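Local coordinates for anabena Tic22 (Anabaena sp., PDB 4EV1), which probably acts as a chaperone in protein transport, as a thylakoid-associated member of the Tic22-like family, at residues E156-A168 / W203-R216. Residues are numbered along the deposited sequence; the frame is centred on the assembly and turned at random.
With EDO (1,2-ethanediol), chain G.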
ATOM      1  N   GLU A 156      24.171   9.799   1.681  1.00 62.62           N
ATOM      2  CA  GLU A 156      22.755  10.067   1.487  1.00 60.54           C
ATOM      3  C   GLU A 156      21.927   9.362   2.564  1.00 57.29           C
ATOM      4  O   GLU A 156      22.209   8.215   2.932  1.00 56.94           O
ATOM      5  CB  GLU A 156      22.288   9.611   0.107  1.00 60.67           C
ATOM      6  CG  GLU A 156      20.761   9.711  -0.054  1.00 62.70           C
ATOM      7  CD  GLU A 156      20.294   9.842  -1.490  1.00 66.53           C
ATOM      8  OE1 GLU A 156      21.111   9.633  -2.417  1.00 69.11           O
ATOM      9  OE2 GLU A 156      19.094  10.158  -1.687  1.00 69.01           O
ATOM     10  N   GLN A 157      20.902  10.068   3.046  1.00 54.20           N
ATOM     11  CA  GLN A 157      19.942   9.536   4.018  1.00 51.09           C
ATOM     12  C   GLN A 157      18.503   9.520   3.477  1.00 47.34           C
ATOM     13  O   GLN A 157      18.132  10.349   2.641  1.00 47.05           O
ATOM     14  CB  GLN A 157      19.977  10.341   5.322  1.00 51.43           C
ATOM     15  CG  GLN A 157      19.520  11.798   5.198  1.00 53.17           C
ATOM     16  CD  GLN A 157      19.569  12.567   6.531  1.00 54.05           C
ATOM     17  OE1 GLN A 157      18.660  13.338   6.846  1.00 54.30           O
ATOM     18  NE2 GLN A 157      20.620  12.346   7.312  1.00 54.42           N
ATOM     19  N   VAL A 158      17.709   8.578   3.991  1.00 43.14           N
ATOM     20  CA  VAL A 158      16.267   8.515   3.734  1.00 39.70           C
ATOM     21  C   VAL A 158      15.503   8.371   5.044  1.00 37.83           C
ATOM     22  O   VAL A 158      16.057   7.906   6.057  1.00 37.50           O
ATOM     23  CB  VAL A 158      15.925   7.364   2.764  1.00 39.45           C
ATOM     24  CG1 VAL A 158      16.678   7.552   1.433  1.00 39.35           C
ATOM     25  CG2 VAL A 158      16.255   6.028   3.385  1.00 37.52           C
ATOM     26  N   VAL A 159      14.244   8.808   5.036  1.00 34.87           N
ATOM     27  CA  VAL A 159      13.325   8.604   6.141  1.00 33.63           C
ATOM     28  C   VAL A 159      12.328   7.499   5.717  1.00 32.07           C
ATOM     29  O   VAL A 159      11.434   7.749   4.898  1.00 31.69           O
ATOM     30  CB  VAL A 159      12.552   9.868   6.503  1.00 33.91           C
ATOM     31  CG1 VAL A 159      11.531   9.543   7.563  1.00 32.15           C
ATOM     32  CG2 VAL A 159      13.525  11.016   7.011  1.00 34.47           C
ATOM     33  N   PRO A 160      12.479   6.284   6.262  1.00 31.04           N
ATOM     34  CA  PRO A 160      11.694   5.154   5.766  1.00 30.45           C
ATOM     35  C   PRO A 160      10.323   5.050   6.392  1.00 29.19           C
ATOM     36  O   PRO A 160      10.228   5.006   7.603  1.00 30.62           O
ATOM     37  CB  PRO A 160      12.524   3.956   6.202  1.00 30.52           C
ATOM     38  CG  PRO A 160      13.151   4.395   7.447  1.00 31.42           C
ATOM     39  CD  PRO A 160      13.449   5.850   7.280  1.00 32.00           C
ATOM     40  N   LEU A 161       9.278   4.943   5.572  1.00 28.54           N
ATOM     41  CA  LEU A 161       7.948   4.609   6.042  1.00 26.93           C
ATOM     42  C   LEU A 161       7.619   3.120   5.711  1.00 26.14           C
ATOM     43  O   LEU A 161       7.515   2.703   4.548  1.00 25.94           O
ATOM     44  CB  LEU A 161       6.922   5.554   5.457  1.00 27.24           C
ATOM     45  CG  LEU A 161       7.247   7.051   5.486  1.00 27.60           C
ATOM     46  CD1 LEU A 161       6.166   7.870   4.763  1.00 30.69           C
ATOM     47  CD2 LEU A 161       7.415   7.510   6.902  1.00 23.35           C
ATOM     48  N   PHE A 162       7.476   2.314   6.754  1.00 25.77           N
ATOM     49  CA  PHE A 162       7.347   0.879   6.577  1.00 25.72           C
ATOM     50  C   PHE A 162       5.907   0.469   6.436  1.00 25.90           C
ATOM     51  O   PHE A 162       5.038   0.887   7.219  1.00 26.23           O
ATOM     52  CB  PHE A 162       7.973   0.133   7.750  1.00 25.99           C
ATOM     53  CG  PHE A 162       9.445   0.443   7.946  1.00 26.68           C
ATOM     54  CD1 PHE A 162      10.420  -0.166   7.141  1.00 30.38           C
ATOM     55  CD2 PHE A 162       9.847   1.361   8.894  1.00 28.58           C
ATOM     56  CE1 PHE A 162      11.777   0.133   7.317  1.00 31.97           C
ATOM     57  CE2 PHE A 162      11.192   1.652   9.085  1.00 29.31           C
ATOM     58  CZ  PHE A 162      12.154   1.048   8.305  1.00 31.02           C
ATOM     59  N   LEU A 163       5.657  -0.401   5.473  1.00 26.31           N
ATOM     60  CA  LEU A 163       4.342  -1.021   5.349  1.00 27.19           C
ATOM     61  C   LEU A 163       4.198  -2.188   6.341  1.00 28.00           C
ATOM     62  O   LEU A 163       3.074  -2.670   6.601  1.00 29.38           O
ATOM     63  CB  LEU A 163       4.103  -1.504   3.926  1.00 26.45           C
ATOM     64  CG  LEU A 163       3.587  -0.528   2.862  1.00 28.80           C
ATOM     65  CD1 LEU A 163       2.170   0.009   3.243  1.00 30.10           C
ATOM     66  CD2 LEU A 163       4.549   0.610   2.569  1.00 30.52           C
ATOM     67  N   SER A 164       5.319  -2.628   6.911  1.00 28.97           N
ATOM     68  CA  SER A 164       5.294  -3.685   7.877  1.00 29.92           C
ATOM     69  C   SER A 164       5.863  -3.287   9.251  1.00 30.65           C
ATOM     70  O   SER A 164       6.999  -2.842   9.361  1.00 29.72           O
ATOM     71  CB  SER A 164       6.036  -4.883   7.319  1.00 30.42           C
ATOM     72  OG  SER A 164       5.872  -5.916   8.230  1.00 36.47           O
ATOM     73  N   LYS A 165       5.066  -3.487  10.277  1.00 30.98           N
ATOM     74  CA  LYS A 165       5.443  -3.106  11.615  1.00 33.25           C
ATOM     75  C   LYS A 165       6.711  -3.752  12.101  1.00 32.92           C
ATOM     76  O   LYS A 165       7.461  -3.125  12.752  1.00 33.30           O
ATOM     77  CB  LYS A 165       4.319  -3.336  12.585  1.00 34.36           C
ATOM     78  CG  LYS A 165       4.543  -2.737  13.897  1.00 39.47           C
ATOM     79  CD  LYS A 165       3.803  -3.482  14.859  1.00 44.44           C
ATOM     80  CE  LYS A 165       4.673  -3.833  15.991  1.00 49.58           C
ATOM     81  NZ  LYS A 165       4.489  -2.774  16.985  1.00 52.64           N
ATOM     82  N   GLN A 166       6.930  -5.004  11.756  1.00 33.05           N
ATOM     83  CA  GLN A 166       8.144  -5.730  12.146  1.00 34.43           C
ATOM     84  C   GLN A 166       9.410  -5.048  11.646  1.00 33.08           C
ATOM     85  O   GLN A 166      10.419  -5.026  12.351  1.00 32.05           O
ATOM     86  CB  GLN A 166       8.114  -7.202  11.685  1.00 35.49           C
ATOM     87  CG  GLN A 166       8.245  -7.341  10.180  1.00 39.52           C
ATOM     88  CD  GLN A 166       7.916  -8.740   9.659  1.00 44.31           C
ATOM     89  OE1 GLN A 166       8.692  -9.684   9.874  1.00 48.51           O
ATOM     90  NE2 GLN A 166       6.791  -8.864   8.926  1.00 42.85           N
ATOM     91  N   ASP A 167       9.359  -4.462  10.455  1.00 31.93           N
ATOM     92  CA  ASP A 167      10.497  -3.713   9.932  1.00 32.21           C
ATOM     93  C   ASP A 167      10.715  -2.424  10.745  1.00 32.60           C
ATOM     94  O   ASP A 167      11.848  -2.043  10.970  1.00 32.75           O
ATOM     95  CB  ASP A 167      10.306  -3.315   8.466  1.00 32.07           C
ATOM     96  CG  ASP A 167      10.430  -4.485   7.517  1.00 34.31           C
ATOM     97  OD1 ASP A 167      11.394  -5.284   7.627  1.00 36.15           O
ATOM     98  OD2 ASP A 167       9.551  -4.599   6.667  1.00 32.89           O
ATOM     99  N   ALA A 168       9.639  -1.744  11.143  1.00 32.46           N
ATOM    100  CA  ALA A 168       9.777  -0.555  12.018  1.00 33.41           C
ATOM    101  C   ALA A 168      10.297  -0.963  13.399  1.00 34.71           C
ATOM    102  O   ALA A 168      11.107  -0.232  13.988  1.00 34.38           O
ATOM    103  CB  ALA A 168       8.479   0.201  12.160  1.00 32.12           C
ATOM    104  N   TRP A 203      12.727  18.431   2.738  1.00 45.62           N
ATOM    105  CA  TRP A 203      13.188  17.171   3.306  1.00 43.60           C
ATOM    106  C   TRP A 203      12.319  15.980   2.880  1.00 41.58           C
ATOM    107  O   TRP A 203      12.778  14.870   2.961  1.00 40.21           O
ATOM    108  CB  TRP A 203      13.297  17.220   4.832  1.00 43.44           C
ATOM    109  CG  TRP A 203      11.984  17.189   5.542  1.00 41.87           C
ATOM    110  CD1 TRP A 203      11.139  18.235   5.726  1.00 41.13           C
ATOM    111  CD2 TRP A 203      11.350  16.045   6.141  1.00 39.58           C
ATOM    112  NE1 TRP A 203      10.030  17.828   6.429  1.00 40.98           N
ATOM    113  CE2 TRP A 203      10.129  16.488   6.685  1.00 39.43           C
ATOM    114  CE3 TRP A 203      11.710  14.699   6.293  1.00 42.31           C
ATOM    115  CZ2 TRP A 203       9.256  15.639   7.354  1.00 39.98           C
ATOM    116  CZ3 TRP A 203      10.828  13.840   6.951  1.00 41.37           C
ATOM    117  CH2 TRP A 203       9.617  14.317   7.472  1.00 41.70           C
ATOM    118  N   LEU A 204      11.085  16.226   2.419  1.00 40.42           N
ATOM    119  CA  LEU A 204      10.176  15.127   1.984  1.00 38.74           C
ATOM    120  C   LEU A 204      10.693  14.335   0.786  1.00 38.49           C
ATOM    121  O   LEU A 204      10.265  13.187   0.559  1.00 36.11           O
ATOM    122  CB  LEU A 204       8.773  15.661   1.712  1.00 38.66           C
ATOM    123  CG  LEU A 204       8.093  16.293   2.925  1.00 38.24           C
ATOM    124  CD1 LEU A 204       6.806  17.004   2.526  1.00 39.50           C
ATOM    125  CD2 LEU A 204       7.813  15.243   3.995  1.00 38.29           C
ATOM    126  N   ASN A 205      11.621  14.933   0.037  1.00 39.37           N
ATOM    127  CA  ASN A 205      12.443  14.204  -0.928  1.00 40.30           C
ATOM    128  C   ASN A 205      13.127  12.963  -0.343  1.00 39.03           C
ATOM    129  O   ASN A 205      13.432  12.026  -1.074  1.00 38.51           O
ATOM    130  CB  ASN A 205      13.555  15.106  -1.465  1.00 41.91           C
ATOM    131  CG  ASN A 205      13.051  16.122  -2.447  1.00 45.99           C
ATOM    132  OD1 ASN A 205      13.387  17.313  -2.353  1.00 51.65           O
ATOM    133  ND2 ASN A 205      12.240  15.673  -3.401  1.00 47.83           N
ATOM    134  N   GLN A 206      13.412  12.985   0.958  1.00 38.44           N
ATOM    135  CA  GLN A 206      14.062  11.844   1.615  1.00 38.44           C
ATOM    136  C   GLN A 206      13.107  10.679   1.927  1.00 37.39           C
ATOM    137  O   GLN A 206      13.570   9.587   2.266  1.00 36.80           O
ATOM    138  CB  GLN A 206      14.690  12.261   2.946  1.00 39.80           C
ATOM    139  CG  GLN A 206      15.768  13.322   2.823  1.00 42.82           C
ATOM    140  CD  GLN A 206      16.091  13.919   4.169  1.00 47.55           C
ATOM    141  OE1 GLN A 206      16.313  13.193   5.150  1.00 50.18           O
ATOM    142  NE2 GLN A 206      16.107  15.246   4.231  1.00 48.97           N
ATOM    143  N   VAL A 207      11.908  10.801   1.962  1.00 36.27           N
ATOM    144  CA  VAL A 207      10.887   9.836   2.319  1.00 35.64           C
ATOM    145  C   VAL A 207      10.867   8.738   1.276  1.00 34.82           C
ATOM    146  O   VAL A 207      10.892   9.009   0.068  1.00 34.29           O
ATOM    147  CB  VAL A 207       9.492  10.478   2.425  1.00 25.57           C
ATOM    148  CG1 VAL A 207       8.434   9.415   2.680  1.00 25.01           C
ATOM    149  CG2 VAL A 207       9.473  11.533   3.521  1.00 26.07           C
ATOM    150  N   VAL A 208      10.916   7.577   1.763  1.00 33.66           N
ATOM    151  CA  VAL A 208      10.784   6.382   0.944  1.00 32.40           C
ATOM    152  C   VAL A 208       9.786   5.436   1.596  1.00 31.67           C
ATOM    153  O   VAL A 208       9.651   5.387   2.835  1.00 30.61           O
ATOM    154  CB  VAL A 208      12.132   5.662   0.753  1.00 24.73           C
ATOM    155  CG1 VAL A 208      13.104   6.544  -0.016  1.00 25.23           C
ATOM    156  CG2 VAL A 208      12.716   5.260   2.098  1.00 24.90           C
ATOM    157  N   LEU A 209       9.065   4.703   0.755  1.00 31.22           N
ATOM    158  CA  LEU A 209       8.131   3.685   1.219  1.00 31.49           C
ATOM    159  C   LEU A 209       8.801   2.334   1.135  1.00 30.63           C
ATOM    160  O   LEU A 209       9.335   1.990   0.100  1.00 31.08           O
ATOM    161  CB  LEU A 209       6.871   3.645   0.347  1.00 31.79           C
ATOM    162  CG  LEU A 209       5.932   4.817   0.627  1.00 33.88           C
ATOM    163  CD1 LEU A 209       6.422   6.070  -0.027  1.00 37.97           C
ATOM    164  CD2 LEU A 209       4.513   4.445   0.165  1.00 34.85           C
ATOM    165  N   VAL A 210       8.758   1.574   2.224  1.00 29.34           N
ATOM    166  CA  VAL A 210       9.426   0.280   2.285  1.00 28.33           C
ATOM    167  C   VAL A 210       8.331  -0.803   2.374  1.00 27.24           C
ATOM    168  O   VAL A 210       7.618  -0.904   3.380  1.00 26.70           O
ATOM    169  CB  VAL A 210      10.396   0.188   3.495  1.00 28.41           C
ATOM    170  CG1 VAL A 210      11.083  -1.159   3.527  1.00 26.53           C
ATOM    171  CG2 VAL A 210      11.466   1.333   3.452  1.00 29.37           C
ATOM    172  N   PRO A 211       8.150  -1.588   1.299  1.00 27.04           N
ATOM    173  CA  PRO A 211       7.154  -2.642   1.400  1.00 26.25           C
ATOM    174  C   PRO A 211       7.545  -3.801   2.321  1.00 25.36           C
ATOM    175  O   PRO A 211       8.614  -3.830   2.887  1.00 26.74           O
ATOM    176  CB  PRO A 211       7.023  -3.111  -0.030  1.00 25.82           C
ATOM    177  CG  PRO A 211       8.399  -2.895  -0.605  1.00 27.97           C
ATOM    178  CD  PRO A 211       8.934  -1.674   0.052  1.00 26.99           C
ATOM    179  N   SER A 212       6.644  -4.750   2.476  1.00 25.09           N
ATOM    180  CA  SER A 212       6.790  -5.819   3.443  1.00 24.94           C
ATOM    181  C   SER A 212       7.955  -6.738   3.066  1.00 25.77           C
ATOM    182  O   SER A 212       8.413  -6.691   1.928  1.00 25.16           O
ATOM    183  CB  SER A 212       5.533  -6.651   3.407  1.00 25.41           C
ATOM    184  OG  SER A 212       5.475  -7.351   2.144  1.00 25.46           O
ATOM    185  N   PRO A 213       8.473  -7.524   4.026  1.00 26.80           N
ATOM    186  CA  PRO A 213       9.598  -8.410   3.686  1.00 27.95           C
ATOM    187  C   PRO A 213       9.249  -9.364   2.539  1.00 27.29           C
ATOM    188  O   PRO A 213      10.110  -9.660   1.690  1.00 27.66           O
ATOM    189  CB  PRO A 213       9.850  -9.207   4.980  1.00 28.30           C
ATOM    190  CG  PRO A 213       9.310  -8.401   6.058  1.00 28.51           C
ATOM    191  CD  PRO A 213       8.173  -7.552   5.471  1.00 27.49           C
ATOM    192  N   GLU A 214       8.014  -9.832   2.538  1.00 27.74           N
ATOM    193  CA  GLU A 214       7.551 -10.746   1.504  1.00 28.73           C
ATOM    194  C   GLU A 214       7.557 -10.104   0.117  1.00 27.58           C
ATOM    195  O   GLU A 214       7.966 -10.729  -0.855  1.00 27.01           O
ATOM    196  CB  GLU A 214       6.164 -11.276   1.829  1.00 30.06           C
ATOM    197  CG  GLU A 214       6.092 -12.119   3.108  1.00 34.45           C
ATOM    198  CD  GLU A 214       6.094 -11.323   4.461  1.00 38.67           C
ATOM    199  OE1 GLU A 214       5.964 -10.077   4.514  1.00 37.46           O
ATOM    200  OE2 GLU A 214       6.220 -11.995   5.517  1.00 43.74           O
ATOM    201  N   SER A 215       7.115  -8.850   0.036  1.00 27.09           N
ATOM    202  CA  SER A 215       7.131  -8.106  -1.235  1.00 25.77           C
ATOM    203  C   SER A 215       8.562  -7.799  -1.690  1.00 26.34           C
ATOM    204  O   SER A 215       8.858  -7.795  -2.886  1.00 25.22           O
ATOM    205  CB  SER A 215       6.283  -6.829  -1.098  1.00 24.56           C
ATOM    206  OG  SER A 215       4.907  -7.159  -1.228  1.00 23.34           O
ATOM    207  N   ARG A 216       9.439  -7.461  -0.741  1.00 27.61           N
ATOM    208  CA  ARG A 216      10.838  -7.156  -1.084  1.00 29.30           C
ATOM    209  C   ARG A 216      11.504  -8.393  -1.696  1.00 30.40           C
ATOM    210  O   ARG A 216      12.182  -8.284  -2.716  1.00 32.01           O
ATOM    211  CB  ARG A 216      11.632  -6.705   0.151  1.00 29.61           C
ATOM    212  CG  ARG A 216      11.212  -5.323   0.658  1.00 30.47           C
ATOM    213  CD  ARG A 216      12.270  -4.748   1.555  1.00 32.71           C
ATOM    214  NE  ARG A 216      12.668  -5.637   2.671  1.00 31.49           N
ATOM    215  CZ  ARG A 216      12.091  -5.664   3.875  1.00 33.19           C
ATOM    216  NH1 ARG A 216      11.016  -4.923   4.146  1.00 34.65           N
ATOM    217  NH2 ARG A 216      12.577  -6.456   4.834  1.00 32.01           N
TER
HETATM  218  C1  EDO G 306       2.909  -9.935   3.036  1.00 45.79           C
HETATM  219  O1  EDO G 306       2.931  -9.419   4.358  1.00 44.81           O
HETATM  220  C2  EDO G 306       3.634  -8.899   2.187  1.00 46.07           C
HETATM  221  O2  EDO G 306       2.835  -7.815   1.682  1.00 42.02           O
HETATM  222  O   HOH W   1       8.001  -2.519   5.692  1.00 21.91           O
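Val159, Pro160, Leu161 and Phe162 pair in register with Val207, Val208, Leu209 and Val210 as a parallel beta ladder of the Tic22 fold, in which strand 156-162 runs beside 207-210 and each strand leads into a helix. Five backbone hydrogen bonds join the two segments; the shortest, Leu161 N to Val208 O at 2.8 Å, is practically straight, with 179° at its hydrogen. On one sheet face Leu161 CD1 presses against Val207 CG1 at 3.4 Å, tighter than usual for two carbons, and Val159 CG2 meets the edge of the Trp203 ring at CZ3. On the other face Val210 CB and CG1 lie against Phe162 CD1, the two side chains running alongside each other, while Val210 CG2, anti to its own carbonyl carbon, turns to Pro160 CB at 3.9 Å.

Beyond the strands, a salt bridge ties the two helices. Arg216 grips the Asp167 carboxylate end-on: NH1 reaches OD2 at 2.9 Å, in the guanidinium plane but from above the carboxylate plane, and NH2 reaches OD1 over a longer 3.3 Å. A bend at chi3 (-53°) brings the guanidinium over Pro213 CA, where NH1 also donates to Pro211 O. Replacing Arg216 by an alanine removes the guanidinium and is likely to leave Asp167 without its cationic mate and Pro211 O without this donor.

Further out, Ser212 and Ser164 stand at the N-cap positions of the two helices. Ser212 OG accepts from Ser215 N, a capping bond, whereas Ser164 OG accepts from the Gln166 NE2 side-chain amide and is also hydrogen-bonded to Glu112. Between the strand end and the salt bridge, one water accepts from Ser164 N at 2.9 Å and lies 2.8 Å from both Asp167 OD2 and Val210 O.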